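Local coordinates for endoglucanase (Thermotoga maritima, PDB 2FVG), which probably acts as a metal-dependent aminopeptidase of the M42 family, using two divalent metal cations per subunit, despite its name, at residues A60-V65 against A170-L175; G66-K71 against L81-V86. All blocks are in the same frame, centred on the assembly; numbering follows the deposited sequence.

Contact 1: A60-V65 against A170-L175; sequences AHMDEV and AGCSVL. With EDO (1,2-ethanediol), chain C.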
loop_
_atom_site.group_PDB
_atom_site.type_symbol
_atom_site.label_atom_id
_atom_site.label_comp_id
_atom_site.label_asym_id
_atom_site.label_seq_id
_atom_site.Cartn_x
_atom_site.Cartn_y
_atom_site.Cartn_z
ATOM N N ALA A 60 1.504 -3.883 5.998
ATOM C CA ALA A 60 1.244 -2.982 4.871
ATOM C C ALA A 60 0.680 -3.827 3.721
ATOM O O ALA A 60 0.965 -5.019 3.653
ATOM C CB ALA A 60 2.509 -2.271 4.466
ATOM N N HIS A 61 -0.095 -3.221 2.822
ATOM C CA HIS A 61 -0.699 -3.948 1.691
ATOM C C HIS A 61 0.082 -3.759 0.421
ATOM O O HIS A 61 0.475 -2.642 0.068
ATOM C CB HIS A 61 -2.127 -3.453 1.441
ATOM C CG HIS A 61 -2.793 -2.961 2.682
ATOM N ND1 HIS A 61 -3.002 -3.765 3.784
ATOM C CD2 HIS A 61 -3.285 -1.743 3.007
ATOM C CE1 HIS A 61 -3.600 -3.064 4.733
ATOM N NE2 HIS A 61 -3.791 -1.837 4.283
HETATM N N MSE A 62 0.291 -4.861 -0.273
HETATM C CA MSE A 62 1.013 -4.862 -1.519
HETATM C C MSE A 62 0.175 -4.581 -2.734
HETATM O O MSE A 62 0.720 -4.222 -3.778
HETATM C CB MSE A 62 1.675 -6.217 -1.719
HETATM C CG MSE A 62 2.762 -6.490 -0.726
HETATM SE SE MSE A 62 3.734 -8.178 -1.158
HETATM C CE MSE A 62 2.322 -9.535 -0.791
ATOM N N ASP A 63 -1.137 -4.764 -2.628
ATOM C CA ASP A 63 -2.011 -4.631 -3.799
ATOM C C ASP A 63 -2.411 -3.206 -4.177
ATOM O O ASP A 63 -2.396 -2.298 -3.339
ATOM C CB ASP A 63 -3.260 -5.545 -3.691
ATOM C CG ASP A 63 -4.160 -5.215 -2.505
ATOM O OD1 ASP A 63 -3.630 -4.919 -1.391
ATOM O OD2 ASP A 63 -5.409 -5.289 -2.690
ATOM N N GLU A 64 -2.782 -3.033 -5.446
ATOM C CA GLU A 64 -3.237 -1.746 -5.951
ATOM C C GLU A 64 -4.505 -1.957 -6.791
ATOM O O GLU A 64 -4.833 -3.075 -7.161
ATOM C CB GLU A 64 -2.113 -1.079 -6.770
ATOM C CG GLU A 64 -1.785 -1.821 -8.073
ATOM C CD GLU A 64 -0.583 -1.252 -8.822
ATOM O OE1 GLU A 64 -0.615 -0.075 -9.257
ATOM O OE2 GLU A 64 0.389 -2.003 -8.996
ATOM N N VAL A 65 -5.227 -0.884 -7.079
ATOM C CA VAL A 65 -6.393 -0.962 -7.942
ATOM C C VAL A 65 -5.970 -1.220 -9.398
ATOM O O VAL A 65 -4.891 -0.789 -9.827
ATOM C CB VAL A 65 -7.272 0.311 -7.814
ATOM C CG1 VAL A 65 -8.388 0.326 -8.863
ATOM C CG2 VAL A 65 -7.899 0.335 -6.444
ATOM N N ALA A 170 3.771 3.023 -0.328
ATOM C CA ALA A 170 4.616 3.843 0.582
ATOM C C ALA A 170 4.718 3.143 1.937
ATOM O O ALA A 170 5.756 3.185 2.585
ATOM C CB ALA A 170 4.053 5.268 0.763
ATOM N N GLY A 171 3.620 2.516 2.370
ATOM C CA GLY A 171 3.597 1.749 3.615
ATOM C C GLY A 171 4.571 0.580 3.562
ATOM O O GLY A 171 5.318 0.341 4.524
ATOM N N CYS A 172 4.597 -0.128 2.436
ATOM C CA CYS A 172 5.541 -1.245 2.212
ATOM C C CYS A 172 6.981 -0.750 2.269
ATOM O O CYS A 172 7.845 -1.384 2.875
ATOM C CB CYS A 172 5.347 -1.883 0.841
ATOM S SG CYS A 172 3.811 -2.780 0.558
ATOM N N SER A 173 7.224 0.389 1.626
ATOM C CA SER A 173 8.545 1.000 1.566
ATOM C C SER A 173 9.026 1.398 2.976
ATOM O O SER A 173 10.200 1.220 3.330
ATOM C CB SER A 173 8.471 2.208 0.620
ATOM O OG SER A 173 9.708 2.887 0.551
ATOM N N VAL A 174 8.105 1.919 3.776
ATOM C CA VAL A 174 8.382 2.290 5.156
ATOM C C VAL A 174 8.898 1.085 5.934
ATOM O O VAL A 174 9.872 1.204 6.653
ATOM C CB VAL A 174 7.149 2.881 5.881
ATOM C CG1 VAL A 174 7.456 3.122 7.369
ATOM C CG2 VAL A 174 6.738 4.181 5.246
ATOM N N LEU A 175 8.235 -0.064 5.778
ATOM C CA LEU A 175 8.600 -1.298 6.480
ATOM C C LEU A 175 9.959 -1.789 6.059
ATOM O O LEU A 175 10.764 -2.156 6.903
ATOM C CB LEU A 175 7.565 -2.397 6.261
ATOM C CG LEU A 175 6.130 -2.100 6.724
ATOM C CD1 LEU A 175 5.370 -3.396 6.828
ATOM C CD2 LEU A 175 6.109 -1.386 8.057
HETATM C C1 EDO C . -2.724 2.915 -8.196
HETATM O O1 EDO C . -3.370 2.141 -9.201
HETATM C C2 EDO C . -3.383 4.288 -8.151
HETATM O O2 EDO C . -2.538 5.206 -7.455
#
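His-61 sets its carbonyl O 3.4 Å from SG of Cys-172, a van der Waals contact rather than a hydrogen bond, while both ring nitrogens are hydrogen-bonded outside the two segments, ND1 with Thr-194 OG1 and NE2 with Glu-220 OE2. Here strand 55-61 of the large mixed sheet ends against helix 166-180, in the alpha/beta fold of the M42 family; His-61 and Glu-220 are both predicted ligands of the first zinc ion, so the contact includes a probable metal ligand. No hydrogen bond spans the two segments, and the packing centres on Ala-60 and Cys-172. The methyl of Ala-60 presses on the helix backbone, 3.6 Å from Cys-172 N, where Gly-171 has no side chain to hold it off. Leu-175 brings CD1 to the same methyl, at 3.9 Å. On Cys-172, SG stands anti to the carbonyl carbon (chi1 -68°), which brings it against the His-61 carbonyl and Met-62, where the strand gives way to loop. Phe-193 of strand 187-194 touches Cys-172, Leu-175 and Met-62 alike. Met-62, a selenomethionine, extends past CG (chi2 -173°), so SE lies farther off and CG is the side-chain atom that meets Cys-172 SG, at 4.1 Å.

Contact 2: G66-K71 against L81-V86; sequences GFVVSK and LPVGGV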
loop_
_atom_site.group_PDB
_atom_site.type_symbol
_atom_site.label_atom_id
_atom_site.label_comp_id
_atom_site.label_asym_id
_atom_site.label_seq_id
_atom_site.Cartn_x
_atom_site.Cartn_y
_atom_site.Cartn_z
ATOM N N GLY A 66 -6.828 -1.902 -10.170
ATOM C CA GLY A 66 -6.478 -2.223 -11.556
ATOM C C GLY A 66 -7.647 -2.787 -12.316
ATOM O O GLY A 66 -8.788 -2.430 -12.037
ATOM N N PHE A 67 -7.359 -3.663 -13.278
ATOM C CA PHE A 67 -8.390 -4.236 -14.125
ATOM C C PHE A 67 -7.996 -5.663 -14.465
ATOM O O PHE A 67 -6.897 -6.118 -14.118
ATOM C CB PHE A 67 -8.521 -3.404 -15.427
ATOM C CG PHE A 67 -8.602 -1.917 -15.193
ATOM C CD1 PHE A 67 -9.821 -1.316 -14.889
ATOM C CD2 PHE A 67 -7.457 -1.131 -15.230
ATOM C CE1 PHE A 67 -9.903 0.048 -14.642
ATOM C CE2 PHE A 67 -7.524 0.235 -14.985
ATOM C CZ PHE A 67 -8.756 0.830 -14.690
ATOM N N VAL A 68 -8.886 -6.360 -15.166
ATOM C CA VAL A 68 -8.623 -7.708 -15.608
ATOM C C VAL A 68 -9.197 -7.833 -17.030
ATOM O O VAL A 68 -10.232 -7.243 -17.343
ATOM C CB VAL A 68 -9.145 -8.753 -14.584
ATOM C CG1 VAL A 68 -10.675 -8.733 -14.465
ATOM C CG2 VAL A 68 -8.615 -10.148 -14.892
ATOM N N VAL A 69 -8.475 -8.539 -17.900
ATOM C CA VAL A 69 -8.895 -8.715 -19.278
ATOM C C VAL A 69 -10.068 -9.673 -19.280
ATOM O O VAL A 69 -9.949 -10.858 -18.916
ATOM C CB VAL A 69 -7.760 -9.225 -20.178
ATOM C CG1 VAL A 69 -8.267 -9.408 -21.592
ATOM C CG2 VAL A 69 -6.573 -8.251 -20.147
ATOM N N SER A 70 -11.218 -9.140 -19.658
ATOM C CA SER A 70 -12.431 -9.942 -19.688
ATOM C C SER A 70 -12.719 -10.480 -21.084
ATOM O O SER A 70 -13.382 -11.502 -21.229
ATOM C CB SER A 70 -13.620 -9.164 -19.106
ATOM O OG SER A 70 -13.837 -7.946 -19.794
ATOM N N LYS A 71 -12.200 -9.812 -22.110
ATOM C CA LYS A 71 -12.439 -10.252 -23.487
ATOM C C LYS A 71 -11.477 -9.666 -24.513
ATOM O O LYS A 71 -11.067 -8.518 -24.413
ATOM C CB LYS A 71 -13.879 -9.936 -23.917
ATOM C CG LYS A 71 -14.187 -10.398 -25.344
ATOM C CD LYS A 71 -15.667 -10.380 -25.660
ATOM C CE LYS A 71 -15.906 -10.873 -27.076
ATOM N NZ LYS A 71 -17.359 -10.957 -27.344
ATOM N N LEU A 81 -12.576 -5.413 -16.870
ATOM C CA LEU A 81 -13.455 -5.185 -15.745
ATOM C C LEU A 81 -12.562 -4.695 -14.622
ATOM O O LEU A 81 -11.419 -5.145 -14.531
ATOM C CB LEU A 81 -14.162 -6.480 -15.336
ATOM C CG LEU A 81 -15.068 -7.169 -16.363
ATOM C CD1 LEU A 81 -15.424 -8.573 -15.884
ATOM C CD2 LEU A 81 -16.317 -6.344 -16.661
ATOM N N PRO A 82 -13.072 -3.774 -13.776
ATOM C CA PRO A 82 -12.318 -3.206 -12.654
ATOM C C PRO A 82 -11.975 -4.213 -11.566
ATOM O O PRO A 82 -12.674 -5.214 -11.397
ATOM C CB PRO A 82 -13.277 -2.162 -12.076
ATOM C CG PRO A 82 -14.642 -2.646 -12.485
ATOM C CD PRO A 82 -14.432 -3.207 -13.859
ATOM N N VAL A 83 -10.880 -3.943 -10.860
ATOM C CA VAL A 83 -10.447 -4.741 -9.714
ATOM C C VAL A 83 -10.157 -3.690 -8.649
ATOM O O VAL A 83 -9.071 -3.141 -8.592
ATOM C CB VAL A 83 -9.198 -5.608 -10.014
ATOM C CG1 VAL A 83 -8.759 -6.385 -8.775
ATOM C CG2 VAL A 83 -9.468 -6.572 -11.153
ATOM N N GLY A 84 -11.158 -3.398 -7.825
ATOM C CA GLY A 84 -11.056 -2.353 -6.812
ATOM C C GLY A 84 -11.990 -1.231 -7.218
ATOM O O GLY A 84 -12.806 -1.394 -8.139
ATOM N N GLY A 85 -11.874 -0.086 -6.551
ATOM C CA GLY A 85 -12.746 1.056 -6.840
ATOM C C GLY A 85 -12.180 1.976 -7.905
ATOM O O GLY A 85 -11.189 2.671 -7.659
ATOM N N VAL A 86 -12.803 1.978 -9.086
ATOM C CA VAL A 86 -12.350 2.815 -10.190
ATOM C C VAL A 86 -13.539 3.506 -10.848
ATOM O O VAL A 86 -14.544 2.866 -11.175
ATOM C CB VAL A 86 -11.598 2.000 -11.287
ATOM C CG1 VAL A 86 -10.648 2.900 -12.058
ATOM C CG2 VAL A 86 -10.809 0.859 -10.693
#
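Gly-66 and Val-83 exchange two backbone hydrogen bonds, the shorter running from Val-83 N to Gly-66 O at 2.8 Å; Val-68 and Leu-81 exchange two more, with Val-68 N 2.9 Å from Leu-81 O. These two hydrogen-bonded pairs flank the non-hydrogen-bonded pair Phe-67 and Pro-82 in an antiparallel beta hairpin, in which strand 78-83 is an edge strand of a six-stranded antiparallel sheet. Leu-81 O has a second neighbour in Phe-67 CA, a CA-H...O contact of 3.2 Å. Beyond the backbone, the two faces differ. On one, Val-68 and Val-83 meet at about a right angle, CB of the first 4.1 Å from CG2 of the second. On the other, the ring of Phe-67 leans along the hairpin: CD1 reaches Pro-82 CA at 3.8 Å, and CZ reaches Val-86 CG1 at the same distance where the chain has curled back through Gly-84 and Gly-85. Phe-80 and Phe-150 meet this ring edge-to-face. Replacing Phe-67 by alanine is likely to open a gap beside Phe-80 and Phe-150 and leave Val-86 CG1 without the ring it packs on. Farther out, a classic beta bulge sets Ser-70 and Lys-71 together opposite Ser-79. With OG between its own backbone N and carbonyl carbon (chi1 57°), Ser-70 sets both OG and CB 3.7 Å from Leu-81 CG.

The centre of contact 1 lies about 3 Å from the centre of the chain and the contact is buried, whereas contact 2, centred about 18 Å out, is only partly so, with Leu-81 exposed. The first joins a strand of the mixed sheet to a helix 105 residues on, through van der Waals packing of side chains on backbone and on each other, with no hydrogen bond; the second joins neighbouring strands of a separate antiparallel sheet, chiefly through backbone bonds, and buries about twice the surface (387 against 189 Å²). They share a continuous chain: strand 55-61 leads through 62-65 into strand 66-72. Val-65 packs on Val-86, so the two contacts touch where the 62-65 loop enters the hairpin.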